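Local atomic coordinates of fatty acid amide hydrolase (Candida albicans, PDB entry 6KVR), a protein that probably catalyses the hydrolysis of monocarboxylic acid amides to the free carboxylate and ammonium, as a member of the amidase signature family. Residues 65-68 / 72-75; 40-45 / 110-115; 49-52 / 56-59. One frame throughout, in Å; residues are numbered along the deposited sequence.

Contact 1: residues 65-68 / 72-75; sequences VDYL and KLLT
Leu73 folds back against Tyr67 and Leu68 as the chain leaves helix 64-70, its side chain lying over Leu68, in the last turn of the helix, and reaching Tyr67. From Leu73 CB, which meets the methyl CD1 of Leu68 at 3.9 Å, the side chain runs on to CG, 3.9 Å from the carbonyl O of Leu68. Beyond the branch, Leu73 CD1 rests 4.0 Å from Leu68 CA and approaches Tyr67 CD2 obliquely at 4.2 Å, the two side chains crossing at about a right angle. With chi1 at -57°, Leu73 CG is anti to its carbonyl carbon and beside its N, which brings CG close to the Leu68 carbonyl that the N-H binds. This is the reversal of a Schellman motif: Lys72 takes positive phi (47°), and Leu73 N donates to Leu68 O over 3.1 Å in a nearly straight bond that lies in the carbonyl plane. Lys72 N is almost as near to that oxygen but is poorly aimed for a bond. Packing of Leu68 on Leu73 is the apolar pairing that commonly accompanies this helix end. Leu68 CD1 also touches Leu74 CG at 4.1 Å; the chain then enters helix 76-82, with Thr75 at its N-cap position. Phe79 of that helix packs on both Leu68 and Leu74, while the ring of Tyr67 meets that of Phe62.

Contact 2: residues 40-45 / 110-115; sequences DAIPKN and RATLAH
Ile42 and Thr112 bring the two backbones nearest each other, 6.7 Å between their CA atoms, where the extended residues Ile42 and Pro43 of a loop pass one turn of helix 100-118. The contact joins the loop after helix 20-40 to helix 100-118 of this amidase signature family enzyme. Residues 110-115 keep regular helical hydrogen bonding, and none crosses to the loop, leaving van der Waals packing to hold the two together. Thr112 and His115, three residues apart, present their side chains on the same side of the helix, and Ile42 spans both. Ile42 CG2 meets Thr112 CG2 at 3.7 Å. The other branch, CG1 and CD1, goes to the imidazole: Ile42 CD1 sits at the ring edge, near its plane, 3.7 Å from CD2 and 4.1 Å from NE2 of His115. The threonine methyl is placed by chi1 of -53°, which sets CG2 anti to the backbone N and OG1 beside that N. Thr112 OG1 is hydrogen-bonded one turn back, to the carbonyl O of Ala108, and Pro43 CD comes to 3.7 Å from Thr112 OG1. Leu124 of strand 123-124 packs on Ile42 as well, and Tyr46 touches Thr112. The imidazole is held at its other nitrogen, where His115 ND1 is hydrogen-bonded to the backbone N of Ala121.

Contact 3: residues 49-52 / 56-59; sequences ELPK and DLIK
The N-terminal end of the short helix 54-59 carries this contact, in which Leu57 leans back over Pro51 and Lys52 of the loop leading into it. Lys52 and Leu57 are the closest backbone positions, their CA atoms 6.2 Å apart. No hydrogen bond joins the two segments; the isobutyl group of Leu57 does most of the touching. Leu57 CD1 lies 3.5 Å from the carbonyl O of Lys52 and 3.9 Å from CG of Pro51, the proline and leucine side chains crossing at about a right angle. Leu50 contributes a more distant touch from its CB to the same methyl. The second methyl, Leu57 CD2, is occupied by Lys52: CB comes to 3.8 Å and CG to 4.0 Å. Because the lysine chain bends at chi3 and again at chi4 (56°), its tip curls round so that Lys52 NZ too stands 4.0 Å from Leu57 CD2. That ammonium group makes a weak, long ion pair with Asp60 OD1. By contrast, Asp56 meets Lys52 through carbon alone, CB to CB at 4.1 Å, and its carboxylate forms no ion pair with Lys52. On the protein side, Leu57 also packs on Phe62 and Leu226, and Leu50 on Gln116 and Phe117 of helix 100-118; Lys52 is exposed, and Pro51, though largely exposed, packs on Phe62. Pairing a residue just ahead of a helix with one five positions later recalls the hydrophobic staple of helix N-termini, here with the aliphatic part of a lysine as the outer partner.

Overall arrangement
All three contacts lie on the same side of the centre of the chain, their own centres about 22 to 26 Å from it and away from the predicted catalytic residues Lys158, Ser233 and Ser257. Contacts 1 and 3 both fall within the span of chain that contact 2 bridges, with contact 3 coming first. Helix 100-118 links contacts 1 and 2, whose centres are about 14 Å apart: Leu74 CD1 packs on Arg110 CD at 3.6 Å, and Leu74 CD2 on Leu113 CD1 at 3.8 Å. Contacts 1 and 3, about 15 Å apart between centres, meet where Tyr67 OH nears Pro51 CD at 3.9 Å. Contacts 2 and 3 do not touch beyond being neighbours in sequence.

Contact 1: residues 65-68 / 72-75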
# COMPACT_ATOMS: atom_id res chain seq x y z
N VAL A 65 -12.56 -3.66 -38.84
CA VAL A 65 -13.87 -3.63 -38.19
C VAL A 65 -14.97 -3.31 -39.20
O VAL A 65 -16.05 -3.91 -39.18
CB VAL A 65 -13.86 -2.62 -37.02
CG1 VAL A 65 -15.27 -2.43 -36.45
CG2 VAL A 65 -12.88 -3.08 -35.95
N ASP A 66 -14.71 -2.36 -40.10
CA ASP A 66 -15.68 -2.04 -41.14
C ASP A 66 -15.95 -3.24 -42.03
O ASP A 66 -17.11 -3.54 -42.35
CB ASP A 66 -15.18 -0.86 -41.97
CG ASP A 66 -16.31 -0.11 -42.61
OD1 ASP A 66 -17.15 0.44 -41.87
OD2 ASP A 66 -16.38 -0.10 -43.86
N TYR A 67 -14.89 -3.94 -42.43
CA TYR A 67 -15.01 -5.12 -43.29
C TYR A 67 -15.85 -6.21 -42.64
O TYR A 67 -16.63 -6.90 -43.32
CB TYR A 67 -13.62 -5.65 -43.61
CG TYR A 67 -13.59 -6.70 -44.70
CD1 TYR A 67 -13.82 -6.37 -46.03
CD2 TYR A 67 -13.32 -8.03 -44.40
CE1 TYR A 67 -13.77 -7.32 -47.02
CE2 TYR A 67 -13.27 -8.99 -45.37
CZ TYR A 67 -13.50 -8.64 -46.68
OH TYR A 67 -13.46 -9.61 -47.64
N LEU A 68 -15.68 -6.43 -41.33
CA LEU A 68 -16.43 -7.47 -40.63
C LEU A 68 -17.93 -7.27 -40.82
O LEU A 68 -18.67 -8.22 -41.09
CB LEU A 68 -16.07 -7.44 -39.15
CG LEU A 68 -17.08 -8.06 -38.19
CD1 LEU A 68 -17.13 -9.58 -38.36
CD2 LEU A 68 -16.77 -7.66 -36.75
N LYS A 72 -20.41 -9.02 -43.71
CA LYS A 72 -21.23 -9.89 -42.87
C LYS A 72 -20.53 -11.23 -42.62
O LYS A 72 -21.01 -12.30 -43.00
CB LYS A 72 -22.62 -10.10 -43.49
CG LYS A 72 -23.42 -8.81 -43.68
CD LYS A 72 -24.63 -9.01 -44.60
CE LYS A 72 -25.81 -8.16 -44.15
NZ LYS A 72 -27.05 -8.97 -43.89
N LEU A 73 -19.36 -11.16 -41.97
CA LEU A 73 -18.56 -12.38 -41.80
C LEU A 73 -19.16 -13.33 -40.77
O LEU A 73 -18.88 -14.53 -40.82
CB LEU A 73 -17.12 -12.03 -41.41
CG LEU A 73 -16.34 -11.10 -42.35
CD1 LEU A 73 -14.90 -10.95 -41.84
CD2 LEU A 73 -16.37 -11.61 -43.80
N LEU A 74 -19.95 -12.83 -39.83
CA LEU A 74 -20.71 -13.65 -38.91
C LEU A 74 -22.18 -13.67 -39.34
O LEU A 74 -22.65 -12.79 -40.07
CB LEU A 74 -20.61 -13.11 -37.47
CG LEU A 74 -19.21 -12.80 -36.92
CD1 LEU A 74 -19.32 -11.93 -35.69
CD2 LEU A 74 -18.40 -14.08 -36.61
N THR A 75 -22.90 -14.70 -38.89
CA THR A 75 -24.33 -14.77 -39.13
C THR A 75 -25.05 -13.69 -38.33
O THR A 75 -24.47 -13.08 -37.43
CB THR A 75 -24.88 -16.15 -38.73
OG1 THR A 75 -24.83 -16.30 -37.31
CG2 THR A 75 -24.07 -17.27 -39.40

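Contact 2: residues 40-45 / 110-115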
# COMPACT_ATOMS: atom_id res chain seq x y z
N ASP A 40 -1.67 -24.30 -35.82
CA ASP A 40 -2.47 -25.52 -35.73
C ASP A 40 -3.73 -25.31 -34.91
O ASP A 40 -4.68 -26.08 -35.04
CB ASP A 40 -1.66 -26.66 -35.13
CG ASP A 40 -0.45 -27.04 -35.97
OD1 ASP A 40 -0.34 -26.61 -37.14
OD2 ASP A 40 0.42 -27.79 -35.45
N ALA A 41 -3.77 -24.27 -34.07
CA ALA A 41 -4.90 -24.05 -33.18
C ALA A 41 -5.98 -23.13 -33.77
O ALA A 41 -7.00 -22.90 -33.12
CB ALA A 41 -4.41 -23.50 -31.83
N ILE A 42 -5.77 -22.61 -34.98
CA ILE A 42 -6.77 -21.79 -35.67
C ILE A 42 -7.80 -22.69 -36.33
O ILE A 42 -7.45 -23.49 -37.21
CB ILE A 42 -6.10 -20.87 -36.71
CG1 ILE A 42 -5.24 -19.80 -36.03
CG2 ILE A 42 -7.14 -20.24 -37.62
CD1 ILE A 42 -4.34 -19.07 -36.98
N PRO A 43 -9.08 -22.62 -35.97
CA PRO A 43 -10.09 -23.47 -36.63
C PRO A 43 -10.39 -22.97 -38.04
O PRO A 43 -10.80 -21.82 -38.23
CB PRO A 43 -11.31 -23.36 -35.71
CG PRO A 43 -10.81 -22.68 -34.45
CD PRO A 43 -9.68 -21.81 -34.90
N LYS A 44 -10.22 -23.85 -39.03
CA LYS A 44 -10.34 -23.41 -40.42
C LYS A 44 -11.76 -22.95 -40.75
O LYS A 44 -11.94 -21.99 -41.50
CB LYS A 44 -9.91 -24.52 -41.37
CG LYS A 44 -9.15 -23.97 -42.57
CD LYS A 44 -9.57 -24.64 -43.87
CE LYS A 44 -9.13 -23.82 -45.07
NZ LYS A 44 -9.80 -24.30 -46.33
N ASN A 45 -12.78 -23.61 -40.19
CA ASN A 45 -14.15 -23.18 -40.46
C ASN A 45 -14.40 -21.75 -39.98
O ASN A 45 -15.30 -21.08 -40.49
CB ASN A 45 -15.14 -24.14 -39.81
CG ASN A 45 -14.66 -24.65 -38.45
OD1 ASN A 45 -13.51 -25.10 -38.32
ND2 ASN A 45 -15.54 -24.58 -37.44
N ARG A 110 -15.61 -14.95 -33.76
CA ARG A 110 -15.18 -13.56 -33.92
C ARG A 110 -13.72 -13.37 -33.49
O ARG A 110 -13.02 -12.53 -34.06
CB ARG A 110 -16.11 -12.63 -33.14
CG ARG A 110 -16.06 -11.17 -33.60
CD ARG A 110 -17.30 -10.36 -33.17
NE ARG A 110 -17.09 -8.92 -33.31
CZ ARG A 110 -18.05 -8.00 -33.28
NH1 ARG A 110 -19.32 -8.33 -33.14
NH2 ARG A 110 -17.72 -6.72 -33.41
N ALA A 111 -13.24 -14.17 -32.51
CA ALA A 111 -11.85 -14.04 -32.07
C ALA A 111 -10.89 -14.61 -33.10
O ALA A 111 -9.78 -14.08 -33.27
CB ALA A 111 -11.67 -14.74 -30.71
N THR A 112 -11.28 -15.68 -33.80
CA THR A 112 -10.41 -16.22 -34.85
C THR A 112 -10.26 -15.22 -35.99
O THR A 112 -9.16 -15.03 -36.53
CB THR A 112 -10.97 -17.54 -35.38
OG1 THR A 112 -11.20 -18.44 -34.29
CG2 THR A 112 -10.00 -18.20 -36.34
N LEU A 113 -11.37 -14.57 -36.37
CA LEU A 113 -11.29 -13.48 -37.35
C LEU A 113 -10.37 -12.37 -36.84
O LEU A 113 -9.47 -11.92 -37.56
CB LEU A 113 -12.69 -12.96 -37.66
CG LEU A 113 -13.54 -14.00 -38.42
CD1 LEU A 113 -15.02 -13.64 -38.41
CD2 LEU A 113 -13.03 -14.24 -39.85
N ALA A 114 -10.54 -11.96 -35.58
CA ALA A 114 -9.67 -10.94 -34.99
C ALA A 114 -8.19 -11.29 -35.16
O ALA A 114 -7.39 -10.47 -35.62
CB ALA A 114 -10.01 -10.74 -33.51
N HIS A 115 -7.81 -12.53 -34.82
CA HIS A 115 -6.42 -12.96 -34.97
C HIS A 115 -5.97 -12.93 -36.43
O HIS A 115 -4.83 -12.53 -36.72
CB HIS A 115 -6.22 -14.37 -34.41
CG HIS A 115 -4.80 -14.85 -34.52
ND1 HIS A 115 -3.76 -14.25 -33.84
CD2 HIS A 115 -4.24 -15.82 -35.27
CE1 HIS A 115 -2.63 -14.86 -34.13
NE2 HIS A 115 -2.89 -15.82 -35.01

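Contact 3: residues 49-52 / 56-59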
# COMPACT_ATOMS: atom_id res chain seq x y z
N GLU A 49 -10.71 -16.33 -46.43
CA GLU A 49 -9.74 -15.94 -47.45
C GLU A 49 -9.65 -14.41 -47.46
O GLU A 49 -10.65 -13.73 -47.71
CB GLU A 49 -10.15 -16.47 -48.82
CG GLU A 49 -9.52 -17.82 -49.16
CD GLU A 49 -10.31 -18.63 -50.19
OE1 GLU A 49 -10.81 -18.06 -51.19
OE2 GLU A 49 -10.42 -19.86 -49.97
N LEU A 50 -8.46 -13.89 -47.15
CA LEU A 50 -8.30 -12.45 -47.00
C LEU A 50 -8.52 -11.73 -48.34
O LEU A 50 -8.24 -12.28 -49.41
CB LEU A 50 -6.91 -12.14 -46.45
CG LEU A 50 -6.69 -12.53 -44.98
CD1 LEU A 50 -5.25 -12.26 -44.53
CD2 LEU A 50 -7.68 -11.80 -44.09
N PRO A 51 -9.05 -10.51 -48.30
CA PRO A 51 -9.28 -9.78 -49.56
C PRO A 51 -8.00 -9.48 -50.33
O PRO A 51 -8.03 -9.44 -51.56
CB PRO A 51 -10.00 -8.50 -49.10
CG PRO A 51 -9.72 -8.39 -47.63
CD PRO A 51 -9.61 -9.80 -47.14
N LYS A 52 -6.90 -9.25 -49.63
CA LYS A 52 -5.56 -9.16 -50.20
C LYS A 52 -4.60 -9.78 -49.19
O LYS A 52 -4.99 -10.01 -48.04
CB LYS A 52 -5.14 -7.71 -50.47
CG LYS A 52 -6.09 -6.84 -51.27
CD LYS A 52 -5.29 -5.69 -51.91
CE LYS A 52 -6.11 -4.42 -52.08
NZ LYS A 52 -6.68 -3.96 -50.78
N ASP A 56 -0.35 -6.30 -47.71
CA ASP A 56 -1.02 -5.28 -48.52
C ASP A 56 -2.14 -4.60 -47.75
O ASP A 56 -2.34 -3.39 -47.86
CB ASP A 56 -1.57 -5.89 -49.80
CG ASP A 56 -0.48 -6.34 -50.73
OD1 ASP A 56 0.60 -5.72 -50.72
OD2 ASP A 56 -0.71 -7.33 -51.46
N LEU A 57 -2.91 -5.38 -46.98
CA LEU A 57 -3.94 -4.78 -46.15
C LEU A 57 -3.34 -3.82 -45.14
O LEU A 57 -3.95 -2.79 -44.82
CB LEU A 57 -4.76 -5.87 -45.46
CG LEU A 57 -5.54 -6.79 -46.42
CD1 LEU A 57 -6.33 -7.87 -45.68
CD2 LEU A 57 -6.46 -5.98 -47.34
N ILE A 58 -2.14 -4.13 -44.65
CA ILE A 58 -1.47 -3.22 -43.73
C ILE A 58 -1.09 -1.92 -44.44
O ILE A 58 -1.39 -0.82 -43.95
CB ILE A 58 -0.25 -3.91 -43.08
CG1 ILE A 58 -0.75 -4.98 -42.10
CG2 ILE A 58 0.65 -2.89 -42.38
CD1 ILE A 58 0.32 -5.89 -41.55
N LYS A 59 -0.46 -2.02 -45.62
CA LYS A 59 -0.06 -0.81 -46.34
C LYS A 59 -1.26 0.07 -46.63
O LYS A 59 -1.14 1.30 -46.64
CB LYS A 59 0.66 -1.16 -47.64
CG LYS A 59 2.15 -1.41 -47.48
CD LYS A 59 2.78 -1.96 -48.75
CE LYS A 59 4.26 -2.28 -48.53
NZ LYS A 59 4.54 -3.75 -48.56